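Local atomic coordinates of actin-related protein 8 (Homo sapiens, PDB entry 4FO0), a protein that binds ATP, has low basal ATPase activity, does not polymerize, and serves as a proposed core component of the INO80 chromatin remodeling complex. Residues 69-74 with 368-373; 10-15 with 31-36. All coordinates share one frame; numbering follows the deposited sequence.

The two contacts lie on opposite sides of the chain's centre, their own centres 47 Å apart and their nearest atoms about 31 Å apart, so neither touches the other. Interaction 2 closes first along the chain: it fastens the residues just before strand 17-21 to the end of strand 26-31 and the turn that follows, and the turn between these strands carries Ser24 and Thr25, which bind ATP. Interaction 1 joins the N-terminal part of helix 71-88 to the loop ahead of strand 375-377, an outermost strand of the six-stranded sheet. It lies away from the annotated sites; the side chain of its Ile369 is about 13 Å from the bound ATP.

Interaction 1 of 2, residues 69-74 with 368-373; sequences PESNEQ and GIVGQK
The backbones come closest where Ser71 CA and Gly368 CA stand 4.5 Å apart, the N-terminal part of helix 71-88 meeting an irregular loop. Glycine suits this spot, for its phi of 66° is one that it adopts easily. Ser71 is small enough for such a close approach and still offers a hydroxyl. With OG beside its own backbone N, anti to the carbonyl carbon, the hydroxyl lies 2.9 Å from Gly368 O. Its single proton could instead go to Gly65 O, so the choice of acceptor remains open; Lys68 N gives OG a weak hydrogen bond.

Val370 supplies the apolar part of the contact, its two methyl groups turned to successive residues. CG2 lies against Ser71, 3.8 Å from Ser71 CA and 3.5 Å from Ser71 OG, whereas CG1 faces the carboxylate of Glu70, at 3.8 Å from OE1. A beta-branched residue is apt here, since both branches leave directly from CB. Bent at chi2, Glu70 crosses Val370 at about a right angle.

In the actin fold of this protein the loop runs from helix 353-359 to strand 375-377, which borders the six-stranded sheet; a backbone hydrogen bond between Val370 and Gly65 also anchors it to the segment leading into helix 71-88.

Gln74, whose N bonds to Glu70 O, has CG anti to the backbone N (chi1 -175°) and an extended chain. This length carries its amide over Val370 CG2 to the neighbourhood of Ile369 O, which accepts a hydrogen bond from a glycerol. Within the loop, Gln372 NE2 donates an almost straight bond to Val370 O at 3.1 Å, with the acceptor in the amide plane of Gln372.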
loop_
_atom_site.group_PDB
_atom_site.type_symbol
_atom_site.label_atom_id
_atom_site.label_comp_id
_atom_site.label_asym_id
_atom_site.label_seq_id
_atom_site.Cartn_x
_atom_site.Cartn_y
_atom_site.Cartn_z
ATOM N N PRO A 69 -1.034 -6.619 -26.967
ATOM C CA PRO A 69 -0.893 -5.808 -28.184
ATOM C C PRO A 69 -1.327 -4.353 -27.987
ATOM O O PRO A 69 -0.728 -3.427 -28.544
ATOM C CB PRO A 69 -1.829 -6.508 -29.161
ATOM C CG PRO A 69 -1.788 -7.946 -28.723
ATOM C CD PRO A 69 -1.687 -7.914 -27.231
ATOM N N GLU A 70 -2.355 -4.147 -27.179
ATOM C CA GLU A 70 -2.880 -2.801 -26.969
ATOM C C GLU A 70 -2.118 -2.020 -25.900
ATOM O O GLU A 70 -2.282 -0.809 -25.790
ATOM C CB GLU A 70 -4.367 -2.856 -26.612
ATOM C CG GLU A 70 -5.219 -3.675 -27.586
ATOM C CD GLU A 70 -5.373 -5.151 -27.187
ATOM O OE1 GLU A 70 -4.436 -5.753 -26.604
ATOM O OE2 GLU A 70 -6.452 -5.715 -27.466
ATOM N N SER A 71 -1.278 -2.700 -25.126
ATOM C CA SER A 71 -0.680 -2.080 -23.944
ATOM C C SER A 71 0.085 -0.824 -24.268
ATOM O O SER A 71 0.010 0.163 -23.542
ATOM C CB SER A 71 0.232 -3.048 -23.203
ATOM O OG SER A 71 -0.529 -4.002 -22.493
ATOM N N ASN A 72 0.825 -0.856 -25.361
ATOM C CA ASN A 72 1.685 0.261 -25.674
ATOM C C ASN A 72 0.898 1.487 -26.109
ATOM O O ASN A 72 1.169 2.596 -25.652
ATOM C CB ASN A 72 2.716 -0.127 -26.721
ATOM C CG ASN A 72 3.949 0.720 -26.630
ATOM O OD1 ASN A 72 4.900 0.367 -25.931
ATOM N ND2 ASN A 72 3.935 1.870 -27.307
ATOM N N GLU A 73 -0.086 1.282 -26.981
ATOM C CA GLU A 73 -0.966 2.367 -27.395
ATOM C C GLU A 73 -1.730 2.974 -26.222
ATOM O O GLU A 73 -1.800 4.195 -26.090
ATOM C CB GLU A 73 -1.954 1.889 -28.448
ATOM C CG GLU A 73 -3.050 2.899 -28.731
ATOM C CD GLU A 73 -3.548 2.847 -30.165
ATOM O OE1 GLU A 73 -3.489 1.752 -30.775
ATOM O OE2 GLU A 73 -3.990 3.907 -30.678
ATOM N N GLN A 74 -2.308 2.118 -25.380
ATOM C CA GLN A 74 -3.060 2.565 -24.208
ATOM C C GLN A 74 -2.199 3.446 -23.315
ATOM O O GLN A 74 -2.622 4.503 -22.848
ATOM C CB GLN A 74 -3.585 1.364 -23.421
ATOM C CG GLN A 74 -4.489 1.715 -22.236
ATOM C CD GLN A 74 -5.142 0.483 -21.629
ATOM O OE1 GLN A 74 -4.825 0.086 -20.519
ATOM N NE2 GLN A 74 -6.051 -0.131 -22.372
ATOM N N GLY A 368 -0.941 1.063 -18.898
ATOM C CA GLY A 368 -0.972 0.143 -20.019
ATOM C C GLY A 368 -1.388 -1.268 -19.646
ATOM O O GLY A 368 -0.961 -2.222 -20.279
ATOM N N ILE A 369 -2.216 -1.403 -18.613
ATOM C CA ILE A 369 -2.691 -2.715 -18.193
ATOM C C ILE A 369 -3.918 -3.098 -19.007
ATOM O O ILE A 369 -4.900 -2.364 -19.053
ATOM C CB ILE A 369 -3.022 -2.754 -16.686
ATOM C CG1 ILE A 369 -1.781 -2.395 -15.860
ATOM C CG2 ILE A 369 -3.511 -4.125 -16.284
ATOM C CD1 ILE A 369 -2.107 -1.852 -14.462
ATOM N N VAL A 370 -3.851 -4.247 -19.664
ATOM C CA VAL A 370 -4.903 -4.653 -20.580
ATOM C C VAL A 370 -5.447 -6.028 -20.226
ATOM O O VAL A 370 -4.687 -6.978 -19.984
ATOM C CB VAL A 370 -4.394 -4.670 -22.033
ATOM C CG1 VAL A 370 -5.476 -5.129 -22.975
ATOM C CG2 VAL A 370 -3.904 -3.285 -22.436
ATOM N N GLY A 371 -6.770 -6.123 -20.177
ATOM C CA GLY A 371 -7.421 -7.402 -19.979
ATOM C C GLY A 371 -7.576 -7.858 -18.543
ATOM O O GLY A 371 -7.752 -9.045 -18.295
ATOM N N GLN A 372 -7.526 -6.929 -17.596
ATOM C CA GLN A 372 -7.662 -7.293 -16.191
ATOM C C GLN A 372 -8.817 -6.564 -15.550
ATOM O O GLN A 372 -9.198 -5.470 -15.977
ATOM C CB GLN A 372 -6.385 -6.956 -15.437
ATOM C CG GLN A 372 -5.163 -7.200 -16.265
ATOM C CD GLN A 372 -4.899 -8.671 -16.434
ATOM O OE1 GLN A 372 -4.905 -9.418 -15.457
ATOM N NE2 GLN A 372 -4.684 -9.104 -17.676
ATOM N N LYS A 373 -9.381 -7.187 -14.524
ATOM C CA LYS A 373 -10.360 -6.524 -13.676
ATOM C C LYS A 373 -9.606 -5.448 -12.901
ATOM O O LYS A 373 -8.653 -5.745 -12.186
ATOM C CB LYS A 373 -11.017 -7.536 -12.729
ATOM C CG LYS A 373 -12.167 -6.985 -11.898
ATOM C CD LYS A 373 -12.657 -8.043 -10.912
ATOM C CE LYS A 373 -13.631 -7.475 -9.896
ATOM N NZ LYS A 373 -14.760 -6.779 -10.555
#

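Interaction 2 of 2, residues 10-15 with 31-36; sequences EQIQSN and RATDTL
Asn15 holds CG anti to its backbone N (chi1 -172°), while Arg31 sets CG anti to the carbonyl carbon (chi1 -60°) and runs extended from CG to NE; with these torsions the two side chains lie alongside each other, pointing the same way. Their amide and guanidinium planes are only 8° apart. Arginine has the length to carry its head alongside the asparagine amide as far as the main chain, where NH1 donates to Asn15 O at 3.1 Å. This oxygen sits at the edge of the guanidinium, near its plane, and the donor in turn lies in the carbonyl plane. NH1 is also hydrogen-bonded to Tyr199 OH, its strongest polar partner, and NH2 makes a weak bond to Leu189 O, so three oxygens share in holding the charged end, one of them weakly.

Asn15 OD1 rests 3.3 Å from Arg31 CD and accepts a weak hydrogen bond, 3.4 Å long, from Thr33 OG1. Threonine serves both sides of this junction: its hydroxyl faces the amide, and its methyl group packs toward Ile12 CD1, though its exact placement is doubtful. Beside them the small residues Ser14 and Ala32 let the chains draw together, with their CB atoms 3.8 Å apart.

Arg31 to Asp34 form a type I beta turn, closed by Asp34 N to Arg31 O at 2.9 Å. Asp34 OD2 accepts from Arg31 N, which comes from above the carboxylate plane. The turn and the 3-10 segment 13-15 thus join the open ends of the antiparallel hairpin 17-21/26-31, whose connecting turn forms the first phosphate-binding loop of the actin fold.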
loop_
_atom_site.group_PDB
_atom_site.type_symbol
_atom_site.label_atom_id
_atom_site.label_comp_id
_atom_site.label_asym_id
_atom_site.label_seq_id
_atom_site.Cartn_x
_atom_site.Cartn_y
_atom_site.Cartn_z
ATOM N N GLU A 10 3.322 -1.915 31.406
ATOM C CA GLU A 10 3.356 -3.275 30.890
ATOM C C GLU A 10 2.310 -4.151 31.557
ATOM O O GLU A 10 2.333 -5.373 31.418
ATOM C CB GLU A 10 4.737 -3.882 31.074
ATOM C CG GLU A 10 5.782 -3.266 30.167
ATOM C CD GLU A 10 7.139 -3.928 30.301
ATOM O OE1 GLU A 10 7.304 -4.791 31.196
ATOM O OE2 GLU A 10 8.042 -3.578 29.505
ATOM N N GLN A 11 1.383 -3.527 32.275
ATOM C CA GLN A 11 0.351 -4.285 32.959
ATOM C C GLN A 11 -1.054 -3.837 32.587
ATOM O O GLN A 11 -2.039 -4.479 32.963
ATOM C CB GLN A 11 0.562 -4.233 34.461
ATOM C CG GLN A 11 1.860 -4.872 34.898
ATOM C CD GLN A 11 2.356 -4.301 36.209
ATOM O OE1 GLN A 11 1.576 -4.101 37.147
ATOM N NE2 GLN A 11 3.656 -4.015 36.278
ATOM N N ILE A 12 -1.154 -2.746 31.838
ATOM C CA ILE A 12 -2.459 -2.319 31.347
ATOM C C ILE A 12 -2.999 -3.283 30.282
ATOM O O ILE A 12 -2.233 -4.035 29.668
ATOM C CB ILE A 12 -2.421 -0.882 30.811
ATOM C CG1 ILE A 12 -1.321 -0.732 29.772
ATOM C CG2 ILE A 12 -2.171 0.104 31.948
ATOM C CD1 ILE A 12 -1.369 0.597 29.063
ATOM N N GLN A 13 -4.318 -3.264 30.087
ATOM C CA GLN A 13 -4.996 -4.126 29.122
ATOM C C GLN A 13 -4.433 -4.071 27.704
ATOM O O GLN A 13 -4.221 -5.104 27.068
ATOM C CB GLN A 13 -6.464 -3.753 29.033
ATOM C CG GLN A 13 -7.332 -4.329 30.103
ATOM C CD GLN A 13 -8.791 -4.052 29.823
ATOM O OE1 GLN A 13 -9.326 -4.455 28.779
ATOM N NE2 GLN A 13 -9.442 -3.340 30.742
ATOM N N SER A 14 -4.221 -2.864 27.195
ATOM C CA SER A 14 -3.800 -2.709 25.812
ATOM C C SER A 14 -2.376 -3.213 25.560
ATOM O O SER A 14 -1.891 -3.173 24.432
ATOM C CB SER A 14 -3.954 -1.257 25.357
ATOM O OG SER A 14 -3.172 -0.381 26.147
ATOM N N ASN A 15 -1.704 -3.670 26.612
ATOM C CA ASN A 15 -0.375 -4.232 26.455
ATOM C C ASN A 15 -0.495 -5.676 26.012
ATOM O O ASN A 15 0.473 -6.273 25.547
ATOM C CB ASN A 15 0.437 -4.144 27.749
ATOM C CG ASN A 15 1.911 -4.551 27.553
ATOM O OD1 ASN A 15 2.653 -3.899 26.812
ATOM N ND2 ASN A 15 2.338 -5.621 28.232
ATOM N N ARG A 31 1.842 -4.028 19.726
ATOM C CA ARG A 31 0.906 -3.952 20.851
ATOM C C ARG A 31 0.085 -2.678 20.729
ATOM O O ARG A 31 0.579 -1.643 20.254
ATOM C CB ARG A 31 1.646 -3.905 22.184
ATOM C CG ARG A 31 2.515 -5.087 22.485
ATOM C CD ARG A 31 3.393 -4.788 23.674
ATOM N NE ARG A 31 4.491 -5.748 23.787
ATOM C CZ ARG A 31 4.470 -6.825 24.567
ATOM N NH1 ARG A 31 3.400 -7.102 25.311
ATOM N NH2 ARG A 31 5.521 -7.636 24.602
ATOM N N ALA A 32 -1.162 -2.736 21.176
ATOM C CA ALA A 32 -2.015 -1.548 21.161
ATOM C C ALA A 32 -1.406 -0.380 21.959
ATOM O O ALA A 32 -1.818 0.762 21.811
ATOM C CB ALA A 32 -3.404 -1.894 21.674
ATOM N N THR A 33 -0.417 -0.670 22.794
ATOM C CA THR A 33 0.267 0.369 23.559
ATOM C C THR A 33 1.468 0.967 22.837
ATOM O O THR A 33 1.905 2.072 23.164
ATOM C CB THR A 33 0.716 -0.139 24.949
ATOM O OG1 THR A 33 1.430 -1.379 24.813
ATOM C CG2 THR A 33 -0.489 -0.357 25.821
ATOM N N ASP A 34 2.019 0.244 21.866
ATOM C CA ASP A 34 3.152 0.775 21.110
ATOM C C ASP A 34 2.725 2.070 20.407
ATOM O O ASP A 34 1.575 2.227 19.982
ATOM C CB ASP A 34 3.716 -0.267 20.138
ATOM C CG ASP A 34 4.285 -1.506 20.856
ATOM O OD1 ASP A 34 4.712 -1.374 22.024
ATOM O OD2 ASP A 34 4.318 -2.609 20.256
ATOM N N THR A 35 3.637 3.027 20.333
ATOM C CA THR A 35 3.319 4.285 19.684
ATOM C C THR A 35 3.459 4.108 18.179
ATOM O O THR A 35 2.581 4.495 17.399
ATOM C CB THR A 35 4.236 5.398 20.174
ATOM O OG1 THR A 35 4.545 5.175 21.558
ATOM C CG2 THR A 35 3.548 6.748 20.004
ATOM N N LEU A 36 4.578 3.510 17.786
ATOM C CA LEU A 36 4.768 3.023 16.429
ATOM C C LEU A 36 4.721 1.501 16.398
ATOM O O LEU A 36 5.308 0.835 17.252
ATOM C CB LEU A 36 6.115 3.478 15.889
ATOM C CG LEU A 36 6.291 4.984 15.847
ATOM C CD1 LEU A 36 7.656 5.292 15.287
ATOM C CD2 LEU A 36 5.178 5.636 15.027
#